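PDB 4ITC: Lys-gingipain W83 from Porphyromonas gingivalis, which is a lysine-specific cysteine protease whose cleaved adhesin domain K1, the part in this chain, is a calcium-binding beta sandwich linked to adhesion and hemolysis. Local coordinates for residues A[2-7]-A[65-70]; A[10-15]-A[28-33]; A[39-44]-A[164-169]; A[57-62]-A[155-160]; A[81-86]-A[114-119]. All blocks are in the same frame, centred on the assembly; numbering follows the deposited sequence. Where two conformers were deposited one is given.

Contact 1 of 5, residues A[2-7]-A[65-70]; sequences TTLSES and ITPALD. With CA (calcium ion), chain C.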
# COMPACT_ATOMS: atom_id res chain seq x y z
N THR A 2 -2.67 -7.52 -19.34
CA THR A 2 -3.28 -6.52 -18.43
C THR A 2 -2.62 -5.15 -18.39
O THR A 2 -1.41 -5.03 -18.17
CB THR A 2 -3.28 -7.04 -16.96
OG1 THR A 2 -4.29 -8.03 -16.78
CG2 THR A 2 -3.53 -5.90 -15.97
N THR A 3 -3.43 -4.11 -18.57
CA THR A 3 -3.09 -2.79 -18.09
C THR A 3 -4.09 -2.66 -16.95
O THR A 3 -5.26 -3.12 -17.05
CB THR A 3 -3.30 -1.66 -19.14
OG1 THR A 3 -3.10 -2.19 -20.43
CG2 THR A 3 -2.30 -0.50 -18.92
N LEU A 4 -3.61 -2.13 -15.84
CA LEU A 4 -4.48 -1.81 -14.72
C LEU A 4 -4.05 -0.44 -14.27
O LEU A 4 -2.86 -0.14 -14.21
CB LEU A 4 -4.32 -2.82 -13.59
CG LEU A 4 -5.02 -2.49 -12.26
CD1 LEU A 4 -5.37 -3.78 -11.58
CD2 LEU A 4 -4.17 -1.62 -11.36
N SER A 5 -5.02 0.42 -14.00
CA SER A 5 -4.73 1.73 -13.47
C SER A 5 -5.79 2.03 -12.41
O SER A 5 -6.98 2.04 -12.74
CB SER A 5 -4.75 2.77 -14.60
OG SER A 5 -4.43 4.05 -14.08
N GLU A 6 -5.38 2.23 -11.16
CA GLU A 6 -6.33 2.49 -10.10
C GLU A 6 -5.89 3.67 -9.26
O GLU A 6 -4.83 3.69 -8.64
CB GLU A 6 -6.56 1.28 -9.21
CG GLU A 6 -7.58 1.54 -8.10
CD GLU A 6 -8.94 2.06 -8.61
OE1 GLU A 6 -9.54 1.34 -9.45
OE2 GLU A 6 -9.42 3.14 -8.18
N SER A 7 -6.75 4.71 -9.30
CA SER A 7 -6.49 5.95 -8.62
C SER A 7 -7.13 6.08 -7.26
O SER A 7 -6.87 7.03 -6.51
CB SER A 7 -6.92 7.13 -9.51
OG SER A 7 -6.10 7.23 -10.66
N ILE A 65 -5.04 -6.50 -2.35
CA ILE A 65 -4.69 -7.38 -3.45
C ILE A 65 -5.45 -6.98 -4.70
O ILE A 65 -6.66 -6.74 -4.65
CB ILE A 65 -5.03 -8.84 -3.07
CG1 ILE A 65 -4.18 -9.29 -1.85
CG2 ILE A 65 -4.79 -9.81 -4.23
CD1 ILE A 65 -4.81 -10.40 -1.05
N THR A 66 -4.72 -6.90 -5.81
CA THR A 66 -5.31 -6.60 -7.12
C THR A 66 -6.35 -7.60 -7.58
O THR A 66 -6.40 -8.74 -7.13
CB THR A 66 -4.24 -6.48 -8.21
OG1 THR A 66 -3.68 -7.78 -8.41
CG2 THR A 66 -3.16 -5.43 -7.88
N PRO A 67 -7.20 -7.17 -8.52
CA PRO A 67 -7.90 -8.16 -9.31
C PRO A 67 -6.92 -9.06 -10.06
O PRO A 67 -5.72 -8.75 -10.16
CB PRO A 67 -8.70 -7.27 -10.30
CG PRO A 67 -8.74 -5.93 -9.76
CD PRO A 67 -7.48 -5.79 -8.97
N ALA A 68 -7.43 -10.15 -10.60
CA ALA A 68 -6.59 -11.04 -11.37
C ALA A 68 -5.97 -10.34 -12.56
O ALA A 68 -6.63 -9.56 -13.24
CB ALA A 68 -7.41 -12.24 -11.85
N LEU A 69 -4.73 -10.71 -12.86
CA LEU A 69 -3.91 -10.08 -13.86
C LEU A 69 -3.52 -11.11 -14.94
O LEU A 69 -3.45 -12.31 -14.69
CB LEU A 69 -2.63 -9.55 -13.22
CG LEU A 69 -2.79 -8.65 -11.99
CD1 LEU A 69 -1.44 -8.37 -11.35
CD2 LEU A 69 -3.47 -7.34 -12.35
N ASP A 70 -3.31 -10.59 -16.17
CA ASP A 70 -2.88 -11.38 -17.33
C ASP A 70 -1.54 -10.86 -17.79
O ASP A 70 -1.45 -9.84 -18.48
CB ASP A 70 -3.93 -11.21 -18.46
CG ASP A 70 -3.62 -12.05 -19.69
OD1 ASP A 70 -2.95 -13.10 -19.54
OD2 ASP A 70 -4.10 -11.66 -20.78
CA CA C . -5.59 8.92 -5.96
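Thr2 and Asp70 close one end of the beta sandwich, where the N-terminal edge strand 3-6 of one sheet meets the loop that follows strand 62-65 of the other. Two hydrogen bonds tie the residues together. The backbone N of Thr2 donates to Asp70 O at 2.8 Å. In return Asp70 N donates to Thr2 OG1, also at 2.8 Å. The threonine thus uses backbone and side chain at once: its chi1 of -76° sets OG1 beside its own backbone N, so that donor and acceptor face the same residue. The same torsion sends the methyl to the other flank, where Thr2 CG2 meets Leu69 CD2 at 3.9 Å. Leu69 reaches this spot with the end of its side chain, and Leu69 CD2 also lies 4.1 Å from Leu4 CD1. Leu4 CD1 touches Pro67 CD as well, at 3.9 Å, the two side chains crossing at about a right angle. On the loop side, Thr66 OG1 bonds to Pro67 O at 2.9 Å; it is also hydrogen-bonded with Val149 N, tying the loop to strand 148-153. At the far end of 2-7, Ser7 O binds a calcium ion. Apolar side chains of an edge strand and of an inter-strand loop, with polar bonds beside them, close the margin of the sandwich in a way typical of a beta-sandwich edge such as that of this cleaved adhesin domain.

Contact 2 of 5, residues A[10-15]-A[28-33]; sequences NGIPAS and WKPGNA. With GAI (guanidine), chain G.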
# COMPACT_ATOMS: atom_id res chain seq x y z
N ASN A 10 -12.63 6.80 -5.68
CA ASN A 10 -13.91 6.39 -5.10
C ASN A 10 -13.80 5.10 -4.31
O ASN A 10 -14.61 4.18 -4.42
CB ASN A 10 -14.97 6.31 -6.20
CG ASN A 10 -15.31 7.69 -6.71
OD1 ASN A 10 -14.88 8.11 -7.78
ND2 ASN A 10 -16.02 8.41 -5.90
N GLY A 11 -12.75 5.00 -3.50
CA GLY A 11 -12.61 3.89 -2.60
C GLY A 11 -11.94 2.69 -3.26
O GLY A 11 -11.35 2.77 -4.32
N ILE A 12 -12.06 1.57 -2.57
CA ILE A 12 -11.47 0.31 -3.02
C ILE A 12 -12.55 -0.48 -3.76
O ILE A 12 -13.54 -0.91 -3.17
CB ILE A 12 -10.97 -0.51 -1.83
CG1 ILE A 12 -9.96 0.32 -1.01
CG2 ILE A 12 -10.33 -1.81 -2.34
CD1 ILE A 12 -9.55 -0.34 0.29
N PRO A 13 -12.34 -0.71 -5.07
CA PRO A 13 -13.36 -1.47 -5.79
C PRO A 13 -13.52 -2.89 -5.27
O PRO A 13 -12.54 -3.48 -4.78
CB PRO A 13 -12.87 -1.46 -7.23
CG PRO A 13 -11.88 -0.37 -7.32
CD PRO A 13 -11.29 -0.20 -5.96
N ALA A 14 -14.71 -3.48 -5.35
CA ALA A 14 -14.95 -4.83 -4.89
C ALA A 14 -14.14 -5.90 -5.60
O ALA A 14 -14.03 -7.01 -5.11
CB ALA A 14 -16.44 -5.16 -5.00
N SER A 15 -13.58 -5.58 -6.77
CA SER A 15 -12.72 -6.51 -7.49
C SER A 15 -11.34 -6.65 -6.82
O SER A 15 -10.64 -7.62 -7.10
CB SER A 15 -12.55 -6.05 -8.93
OG SER A 15 -12.15 -4.69 -8.95
N TRP A 28 -6.79 -2.26 5.24
CA TRP A 28 -6.62 -1.16 4.29
C TRP A 28 -7.99 -0.49 4.09
O TRP A 28 -9.01 -1.19 3.97
CB TRP A 28 -6.11 -1.66 2.93
CG TRP A 28 -4.65 -2.06 2.95
CD1 TRP A 28 -4.12 -3.31 3.17
CD2 TRP A 28 -3.55 -1.19 2.71
NE1 TRP A 28 -2.76 -3.25 3.12
CE2 TRP A 28 -2.38 -1.96 2.81
CE3 TRP A 28 -3.45 0.18 2.43
CZ2 TRP A 28 -1.11 -1.42 2.62
CZ3 TRP A 28 -2.20 0.73 2.25
CH2 TRP A 28 -1.03 -0.07 2.37
N LYS A 29 -7.99 0.84 4.06
CA LYS A 29 -9.22 1.65 4.07
C LYS A 29 -9.08 2.75 3.03
O LYS A 29 -7.99 3.21 2.73
CB LYS A 29 -9.37 2.32 5.43
CG LYS A 29 -9.73 1.40 6.55
CD LYS A 29 -9.58 2.10 7.88
CE LYS A 29 -9.81 1.16 9.04
NZ LYS A 29 -9.82 1.92 10.31
N PRO A 30 -10.19 3.23 2.51
CA PRO A 30 -10.18 4.41 1.65
C PRO A 30 -9.92 5.69 2.43
O PRO A 30 -10.54 5.91 3.48
CB PRO A 30 -11.61 4.42 1.08
CG PRO A 30 -12.42 3.75 2.13
CD PRO A 30 -11.54 2.71 2.75
N GLY A 31 -9.06 6.54 1.89
CA GLY A 31 -8.77 7.83 2.47
C GLY A 31 -9.08 8.90 1.44
O GLY A 31 -8.94 8.67 0.24
N ASN A 32 -9.49 10.06 1.91
CA ASN A 32 -9.56 11.20 1.00
C ASN A 32 -9.35 12.52 1.66
O ASN A 32 -9.33 12.62 2.90
CB ASN A 32 -10.87 11.21 0.25
CG ASN A 32 -12.01 10.93 1.14
OD1 ASN A 32 -12.56 9.81 1.16
ND2 ASN A 32 -12.34 11.92 1.96
N ALA A 33 -9.10 13.51 0.81
CA ALA A 33 -8.94 14.89 1.30
C ALA A 33 -10.20 15.31 2.06
O ALA A 33 -11.29 14.84 1.75
CB ALA A 33 -8.66 15.84 0.14
C GAI G . -12.48 -4.36 -0.70
N1 GAI G . -11.89 -5.46 -0.50
N2 GAI G . -12.87 -3.98 -1.91
N3 GAI G . -12.73 -3.56 0.34
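Ile12 carries most of this contact, with Pro30 and Gly11 supplying much of the rest. The isoleucine side chain points from the loop 10-15 toward the backbone of Trp28 to Pro30, and its terminal methyl does the touching: Ile12 CD1 sits 3.8 Å from Trp28 O and 4.4 Å from Pro30 CD. The methyl therefore rests against the backbone from Trp28 to Pro30 more than against any side chain. Its two branches do separate jobs. With chi1 at -57°, CG1 lies beside the backbone N and leads CD1 to the strand, while the other branch lies anti to that N and turns to the bound guanidine, Ile12 CG2 meeting guanidine N2 at 3.4 Å. The guanidine N2 also makes a weak hydrogen bond to Ile12 O and lies 2.9 Å from Pro13 O; Trp16 O and Thr18 OG1 hold the same molecule from beyond the segment. Pro30 CB points to the loop and meets Gly11 CA at 3.9 Å. Gly11 has a positive phi of 86° and offers the proline nothing but its CA. No hydrogen bond crosses between the segments. Trp28 starts toward the loop, but its indole leads away into the interior, where it packs on Leu64, Ile162 and Leu164, residues of both sheets. Ile12 likewise touches Val45 of one sheet and Leu64 of the other. A loop laid by its apolar side chain over an edge strand, with a tryptophan beside it between the sheets, is typical of the rim of a beta-sandwich domain.

Contact 3 of 5, residues A[39-44]-A[164-169]; sequences YNSNGC and LDEVEI. With CA (calcium ion), chain C.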
# COMPACT_ATOMS: atom_id res chain seq x y z
N TYR A 39 -2.05 11.22 -3.79
CA TYR A 39 -0.95 11.80 -4.56
C TYR A 39 -1.55 12.53 -5.76
O TYR A 39 -2.19 11.94 -6.60
CB TYR A 39 0.04 10.73 -5.02
CG TYR A 39 1.05 11.36 -5.93
CD1 TYR A 39 2.00 12.24 -5.43
CD2 TYR A 39 1.00 11.15 -7.28
CE1 TYR A 39 2.86 12.91 -6.27
CE2 TYR A 39 1.88 11.79 -8.13
CZ TYR A 39 2.81 12.65 -7.59
OH TYR A 39 3.68 13.28 -8.46
N ASN A 40 -1.36 13.85 -5.78
CA ASN A 40 -1.86 14.69 -6.87
C ASN A 40 -3.31 14.38 -7.20
O ASN A 40 -3.71 14.36 -8.36
CB ASN A 40 -0.94 14.57 -8.09
CG ASN A 40 -1.26 15.57 -9.21
OD1 ASN A 40 -1.04 15.29 -10.41
ND2 ASN A 40 -1.78 16.71 -8.83
N SER A 41 -4.09 14.11 -6.16
CA SER A 41 -5.45 13.62 -6.27
C SER A 41 -6.11 13.58 -4.90
O SER A 41 -5.45 13.64 -3.91
CB SER A 41 -5.48 12.25 -6.94
OG SER A 41 -4.88 11.25 -6.12
N ASN A 42 -7.43 13.38 -4.92
CA ASN A 42 -8.32 13.48 -3.76
C ASN A 42 -8.40 12.23 -2.86
O ASN A 42 -8.73 12.29 -1.67
CB ASN A 42 -9.72 13.76 -4.32
CG ASN A 42 -10.69 14.29 -3.28
OD1 ASN A 42 -10.47 15.37 -2.72
ND2 ASN A 42 -11.78 13.57 -3.04
N GLY A 43 -8.19 11.09 -3.48
CA GLY A 43 -8.39 9.79 -2.84
C GLY A 43 -7.18 8.88 -2.88
O GLY A 43 -6.35 8.96 -3.77
N CYS A 44 -7.07 8.06 -1.85
CA CYS A 44 -6.00 7.05 -1.77
C CYS A 44 -6.47 5.94 -0.86
O CYS A 44 -7.65 5.88 -0.52
CB CYS A 44 -4.72 7.65 -1.26
SG CYS A 44 -4.72 8.23 0.44
N LEU A 164 -1.09 4.73 0.24
CA LEU A 164 -0.76 4.12 -1.03
C LEU A 164 -1.70 4.70 -2.08
O LEU A 164 -2.91 4.86 -1.82
CB LEU A 164 -0.93 2.59 -0.94
CG LEU A 164 -0.91 1.79 -2.24
CD1 LEU A 164 0.52 1.71 -2.71
CD2 LEU A 164 -1.45 0.38 -2.03
N ASP A 165 -1.16 5.03 -3.27
CA ASP A 165 -1.99 5.64 -4.33
C ASP A 165 -1.46 5.33 -5.71
O ASP A 165 -0.29 4.94 -5.89
CB ASP A 165 -2.10 7.15 -4.11
CG ASP A 165 -3.35 7.77 -4.74
OD1 ASP A 165 -4.25 7.04 -5.19
OD2 ASP A 165 -3.44 9.02 -4.74
N GLU A 166 -2.37 5.48 -6.68
CA GLU A 166 -2.04 5.58 -8.11
C GLU A 166 -1.24 4.36 -8.57
O GLU A 166 -0.09 4.47 -8.98
CB GLU A 166 -1.30 6.88 -8.36
CG GLU A 166 -2.14 8.11 -8.00
CD GLU A 166 -3.47 8.22 -8.71
OE1 GLU A 166 -4.41 8.73 -8.04
OE2 GLU A 166 -3.59 7.77 -9.90
N VAL A 167 -1.88 3.22 -8.48
CA VAL A 167 -1.28 1.94 -8.85
C VAL A 167 -1.48 1.72 -10.32
O VAL A 167 -2.58 1.78 -10.82
CB VAL A 167 -1.95 0.79 -8.10
CG1 VAL A 167 -1.45 -0.56 -8.63
CG2 VAL A 167 -1.69 0.94 -6.60
N GLU A 168 -0.39 1.47 -11.02
CA GLU A 168 -0.42 1.22 -12.47
C GLU A 168 0.38 -0.04 -12.80
O GLU A 168 1.52 -0.21 -12.31
CB GLU A 168 0.21 2.37 -13.23
N ILE A 169 -0.20 -0.92 -13.60
CA ILE A 169 0.49 -2.14 -14.06
C ILE A 169 0.41 -2.13 -15.56
O ILE A 169 -0.68 -1.95 -16.10
CB ILE A 169 -0.14 -3.42 -13.49
CG1 ILE A 169 0.06 -3.46 -11.95
CG2 ILE A 169 0.47 -4.66 -14.14
CD1 ILE A 169 -0.67 -4.58 -11.22
CA CA C . -5.59 8.92 -5.96
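Metal coordination dominates the meeting of Ser41, Gly43, Asp165 and Glu166, which together give five of the seven ligand atoms of one calcium ion. From 39-44 come Ser41 OG, 2.4 Å from the calcium, and the backbone oxygen Gly43 O, 2.3 Å from it. From strand 161-171, Asp165 grips the ion with both carboxylate oxygens, OD1 at 2.4 Å and OD2 at 2.5 Å, whereas Glu166 uses OE1 alone, at 2.4 Å. Ser7 O and Glu9 complete the site. The crowding of oxygens follows from this: Ser41 OG and Asp165 OD2 stand 3.0 Å apart because they share the metal, without a hydrogen bond between them.

Hydrogen bonds steady the ligands. Tyr39 N donates to Asp165 OD2 at 2.8 Å, using the lone pair directed away from the other carboxylate oxygen, while Ser41 OG donates to Tyr39 O from above that carbonyl's plane. Glu166 is bent at chi2 (-57°), which curls its carboxylate back to the ion; OE2 is held by Ser7 OG.

Van der Waals contact is modest. Cys44 CB lies against Leu164 O at 3.4 Å, and Glu166 CG meets the edge of the Tyr39 ring near its plane, a ring also stacked on Trp80. The cation probably balances the neighbouring carboxylates of Asp165, Glu166 and Glu9, while the neutral oxygens of Ser41 and Gly43 tie the loop to the same ion, so calcium acts as the joint between loop and strand.

Contact 4 of 5, residues A[57-62]-A[155-160]; sequences VLTPDN and QSTDMF. With CA (calcium ion), chain B; GAI (guanidine), chain E.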
# COMPACT_ATOMS: atom_id res chain seq x y z
N VAL A 57 -2.38 1.67 19.74
CA VAL A 57 -1.35 0.94 19.02
C VAL A 57 -1.91 -0.31 18.39
O VAL A 57 -2.61 -1.10 19.05
CB VAL A 57 -0.18 0.58 19.97
CG1 VAL A 57 0.83 -0.33 19.29
CG2 VAL A 57 0.45 1.85 20.49
N LEU A 58 -1.61 -0.54 17.11
CA LEU A 58 -2.01 -1.74 16.39
C LEU A 58 -0.81 -2.53 15.93
O LEU A 58 0.30 -1.98 15.87
CB LEU A 58 -2.87 -1.34 15.19
CG LEU A 58 -4.09 -0.51 15.54
CD1 LEU A 58 -4.79 -0.03 14.29
CD2 LEU A 58 -5.03 -1.38 16.37
N THR A 59 -1.03 -3.80 15.61
CA THR A 59 -0.02 -4.66 15.01
C THR A 59 -0.55 -5.24 13.66
O THR A 59 -0.86 -6.45 13.55
CB THR A 59 0.43 -5.76 15.97
OG1 THR A 59 -0.72 -6.54 16.36
CG2 THR A 59 1.12 -5.17 17.19
N PRO A 60 -0.62 -4.38 12.62
CA PRO A 60 -1.22 -4.82 11.36
C PRO A 60 -0.49 -5.98 10.68
O PRO A 60 0.75 -6.06 10.73
CB PRO A 60 -1.13 -3.57 10.46
CG PRO A 60 -0.11 -2.72 11.10
CD PRO A 60 -0.24 -2.96 12.58
N ASP A 61 -1.27 -6.80 10.01
CA ASP A 61 -0.81 -7.68 8.97
C ASP A 61 -1.93 -7.66 7.94
O ASP A 61 -2.80 -8.55 7.88
CB ASP A 61 -0.49 -9.06 9.49
CG ASP A 61 0.08 -9.96 8.43
OD1 ASP A 61 0.35 -9.46 7.31
OD2 ASP A 61 0.25 -11.19 8.69
N ASN A 62 -1.94 -6.57 7.16
CA ASN A 62 -3.08 -6.23 6.27
C ASN A 62 -2.66 -6.30 4.82
O ASN A 62 -1.63 -5.67 4.44
CB ASN A 62 -3.61 -4.83 6.53
CG ASN A 62 -4.00 -4.54 8.00
OD1 ASN A 62 -4.38 -5.46 8.79
ND2 ASN A 62 -3.98 -3.24 8.34
N GLN A 155 4.73 -6.13 10.22
CA GLN A 155 5.97 -5.84 11.01
C GLN A 155 6.09 -4.34 11.28
O GLN A 155 7.16 -3.71 11.12
CB GLN A 155 7.23 -6.39 10.33
CG GLN A 155 7.28 -7.89 10.46
CD GLN A 155 8.40 -8.55 9.67
OE1 GLN A 155 9.32 -7.89 9.18
NE2 GLN A 155 8.31 -9.85 9.55
N SER A 156 4.93 -3.76 11.62
CA SER A 156 4.77 -2.34 11.87
C SER A 156 3.97 -2.18 13.14
O SER A 156 3.03 -2.94 13.43
CB SER A 156 4.01 -1.64 10.73
OG SER A 156 4.75 -1.70 9.51
N THR A 157 4.36 -1.21 13.95
CA THR A 157 3.52 -0.88 15.11
C THR A 157 3.86 0.52 15.62
O THR A 157 5.01 0.98 15.56
CB THR A 157 3.69 -1.94 16.22
OG1 THR A 157 2.70 -1.73 17.23
CG2 THR A 157 5.08 -1.83 16.88
N ASP A 158 2.84 1.22 16.07
CA ASP A 158 3.02 2.44 16.85
C ASP A 158 3.66 3.59 16.11
O ASP A 158 4.42 4.35 16.67
CB ASP A 158 3.79 2.11 18.16
CG ASP A 158 3.72 3.23 19.15
OD1 ASP A 158 2.71 3.97 19.19
OD2 ASP A 158 4.67 3.33 19.96
N MET A 159 3.28 3.74 14.84
CA MET A 159 3.66 4.90 14.05
C MET A 159 2.38 5.65 13.73
O MET A 159 1.76 6.24 14.66
CB MET A 159 4.52 4.48 12.87
CG MET A 159 5.93 4.09 13.31
SD MET A 159 6.89 5.55 13.76
CE MET A 159 8.17 4.81 14.83
N PHE A 160 1.91 5.62 12.49
CA PHE A 160 0.57 6.20 12.24
C PHE A 160 -0.09 5.47 11.09
O PHE A 160 -0.69 4.43 11.31
CB PHE A 160 0.61 7.73 12.11
CG PHE A 160 -0.75 8.38 12.18
CD1 PHE A 160 -1.59 8.10 13.24
CD2 PHE A 160 -1.17 9.24 11.21
CE1 PHE A 160 -2.84 8.73 13.35
CE2 PHE A 160 -2.44 9.87 11.30
CZ PHE A 160 -3.27 9.59 12.36
CA CA B . -5.54 -5.71 10.87
C GAI E . 6.28 6.72 18.64
N1 GAI E . 7.01 7.71 18.96
N2 GAI E . 5.46 6.17 19.51
N3 GAI E . 6.43 6.28 17.42
O HOH W 1 2.58 -5.32 12.64
O HOH W 2 3.19 -8.42 11.28
O HOH W 3 -4.28 -3.95 11.97
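Thr157 OG1 reaches across between two loops that run nearly opposite ways, 157° apart, donating to Leu58 O at 2.8 Å while standing only 3.1 Å from Val57 CG1. This is the one direct hydrogen bond between the segments, and it comes from above the carbonyl plane, 37° out of it. A chi1 of -170° swings the hydroxyl anti to the backbone N and across to the other loop; Thr157 CA adds a C-H...O contact to the same oxygen. One carbonyl thus takes both. Farther along, water 1 donates to Pro60 O, while water 2 accepts from Gln155 N at 3.0 Å and reaches Pro60 O weakly. Alongside, Pro60 CD lies 3.4 Å from Ser156 O. At the other end, the two methyls of Val57 meet different residues: CG1 lies by the Thr157 hydroxyl, and Val57 CG2 stands 3.4 Å from Asp158 OD1.

Asp158 also holds a bound guanidine, taking N3 on its backbone O at 2.9 Å and N2 on OD2 at 3.0 Å. Following the first loop onward, Asn62 OD1 binds a second calcium ion at 2.4 Å; Asp20, Asp22, Asp24, His26 O and water 3 are among its other ligands. One direct bond and a few waters, around direct packing, thus join the loops, and the carboxylate and carbonyl of Asp158 together would suit a planar cation, as guanidine probably is here.

Contact 5 of 5, residues A[81-86]-A[114-119]; sequences VCAQDA and ETITAK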
# COMPACT_ATOMS: atom_id res chain seq x y z
N VAL A 81 3.75 5.88 -2.45
CA VAL A 81 3.62 5.59 -1.04
C VAL A 81 4.11 6.77 -0.20
O VAL A 81 5.01 7.51 -0.59
CB VAL A 81 4.40 4.31 -0.69
CG1 VAL A 81 5.89 4.44 -0.96
CG2 VAL A 81 4.12 3.82 0.71
N CYS A 82 3.52 6.93 0.97
CA CYS A 82 4.03 7.85 1.95
C CYS A 82 3.63 7.41 3.31
O CYS A 82 2.78 6.51 3.47
CB CYS A 82 3.56 9.28 1.71
SG CYS A 82 1.84 9.60 2.14
N ALA A 83 4.26 8.07 4.29
CA ALA A 83 3.81 8.08 5.67
C ALA A 83 2.85 9.25 5.80
O ALA A 83 3.17 10.39 5.49
CB ALA A 83 4.98 8.31 6.61
N GLN A 84 1.67 8.99 6.36
CA GLN A 84 0.72 10.07 6.57
C GLN A 84 1.24 11.16 7.50
O GLN A 84 0.95 12.33 7.29
CB GLN A 84 -0.61 9.47 7.12
CG GLN A 84 -1.67 10.48 7.54
CD GLN A 84 -2.18 11.33 6.39
OE1 GLN A 84 -2.06 10.99 5.21
NE2 GLN A 84 -2.75 12.50 6.76
N ASP A 85 1.95 10.77 8.57
CA ASP A 85 2.44 11.73 9.57
C ASP A 85 3.95 11.65 9.61
O ASP A 85 4.51 10.59 9.94
CB ASP A 85 1.79 11.43 10.92
CG ASP A 85 2.17 12.39 12.00
OD1 ASP A 85 3.28 12.98 11.93
OD2 ASP A 85 1.36 12.60 12.94
N ALA A 86 4.62 12.73 9.16
CA ALA A 86 6.08 12.77 9.09
C ALA A 86 6.81 12.55 10.40
O ALA A 86 7.98 12.16 10.38
CB ALA A 86 6.52 14.10 8.46
N GLU A 114 10.40 -2.74 2.45
CA GLU A 114 11.10 -1.62 3.02
C GLU A 114 10.36 -0.99 4.17
O GLU A 114 9.16 -1.21 4.35
CB GLU A 114 11.40 -0.56 1.96
CG GLU A 114 10.22 0.23 1.49
CD GLU A 114 10.56 1.30 0.44
OE1 GLU A 114 9.77 2.26 0.31
OE2 GLU A 114 11.63 1.17 -0.23
N THR A 115 11.11 -0.23 4.96
CA THR A 115 10.53 0.64 5.99
C THR A 115 10.68 2.07 5.51
O THR A 115 11.78 2.52 5.12
CB THR A 115 11.22 0.44 7.36
OG1 THR A 115 11.14 -0.94 7.76
CG2 THR A 115 10.56 1.30 8.46
N ILE A 116 9.58 2.81 5.49
CA ILE A 116 9.58 4.17 5.03
C ILE A 116 10.45 4.98 5.99
O ILE A 116 10.40 4.79 7.20
CB ILE A 116 8.17 4.79 5.00
CG1 ILE A 116 7.34 4.08 3.96
CG2 ILE A 116 8.24 6.28 4.68
CD1 ILE A 116 5.87 4.47 4.01
N THR A 117 11.25 5.86 5.41
CA THR A 117 12.16 6.79 6.13
C THR A 117 11.64 8.21 5.99
O THR A 117 11.28 8.61 4.89
CB THR A 117 13.55 6.82 5.45
N ALA A 118 11.59 8.99 7.07
CA ALA A 118 11.27 10.43 6.95
C ALA A 118 12.39 11.14 6.17
O ALA A 118 13.58 10.76 6.28
CB ALA A 118 11.07 11.07 8.32
N LYS A 119 12.01 12.15 5.38
CA LYS A 119 12.96 12.91 4.56
C LYS A 119 13.81 13.85 5.44
O LYS A 119 15.02 13.67 5.52
CB LYS A 119 12.22 13.73 3.50
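Ile116 CD1 reaches Val81 CG2 at 3.8 Å, and this isoleucine makes most of the contact, standing just past the end of the edge strand 109-115. There the chain turns its side chain inward. A chi1 of -66° puts CG1 anti to the carbonyl carbon, and a chi2 of 171° extends the chain, delivering the terminal methyl to the backbone of the other sheet: Ile116 CD1 sits 3.7 Å from Cys82 O and 4.0 Å from Ala83 N. The side chains of Val81 and Ile116 pass one another antiparallel, each heading for the sheet the other comes from, and Val81 offers CG2, the branch anti to its own N. The second branch of the isoleucine also takes part, Ile116 CG2 meeting Ala83 CB at 4.3 Å. Since strand 75-83 belongs to one sheet and strand 109-115 to the other, this is packing across the interior of the beta sandwich, near where both strands end; Ile162 of strand 161-171 touches Val81 and Ile116 alike and extends the apolar patch. No hydrogen bond spans the segments. Two residues on, the chain comes back to the first segment at Ala118. Its methyl meets the loop that follows strand 75-83, Ala118 CB lying 3.9 Å from Ala86 O, a touch nearer the surface in which a methyl group rests on a carbonyl oxygen.

How the contacts relate
Contacts 1, 2, 3 and 5 share one sheet of the sandwich: strand 161-171 pairs with strand 3-6 of contact 1 and strand 75-83 of contact 5 and supplies the second segment of contact 3, while strand 29-32 of contact 2 joins through strand 43-48. Contacts 1 and 2 lie at the surface; contacts 3, 4 and 5 are partly buried. Contacts 1 and 3 meet at one calcium ion, to which 2-7 gives a backbone oxygen and 39-44 with 164-169 most of the rest, whereas contact 4 supplies Asn62 to the other calcium ion. Chemistry varies accordingly: apolar in 2 and 5, mixed in 1, ionic in 3, polar, partly through water, in 4. Phe160 of contact 4 packs on 81-86.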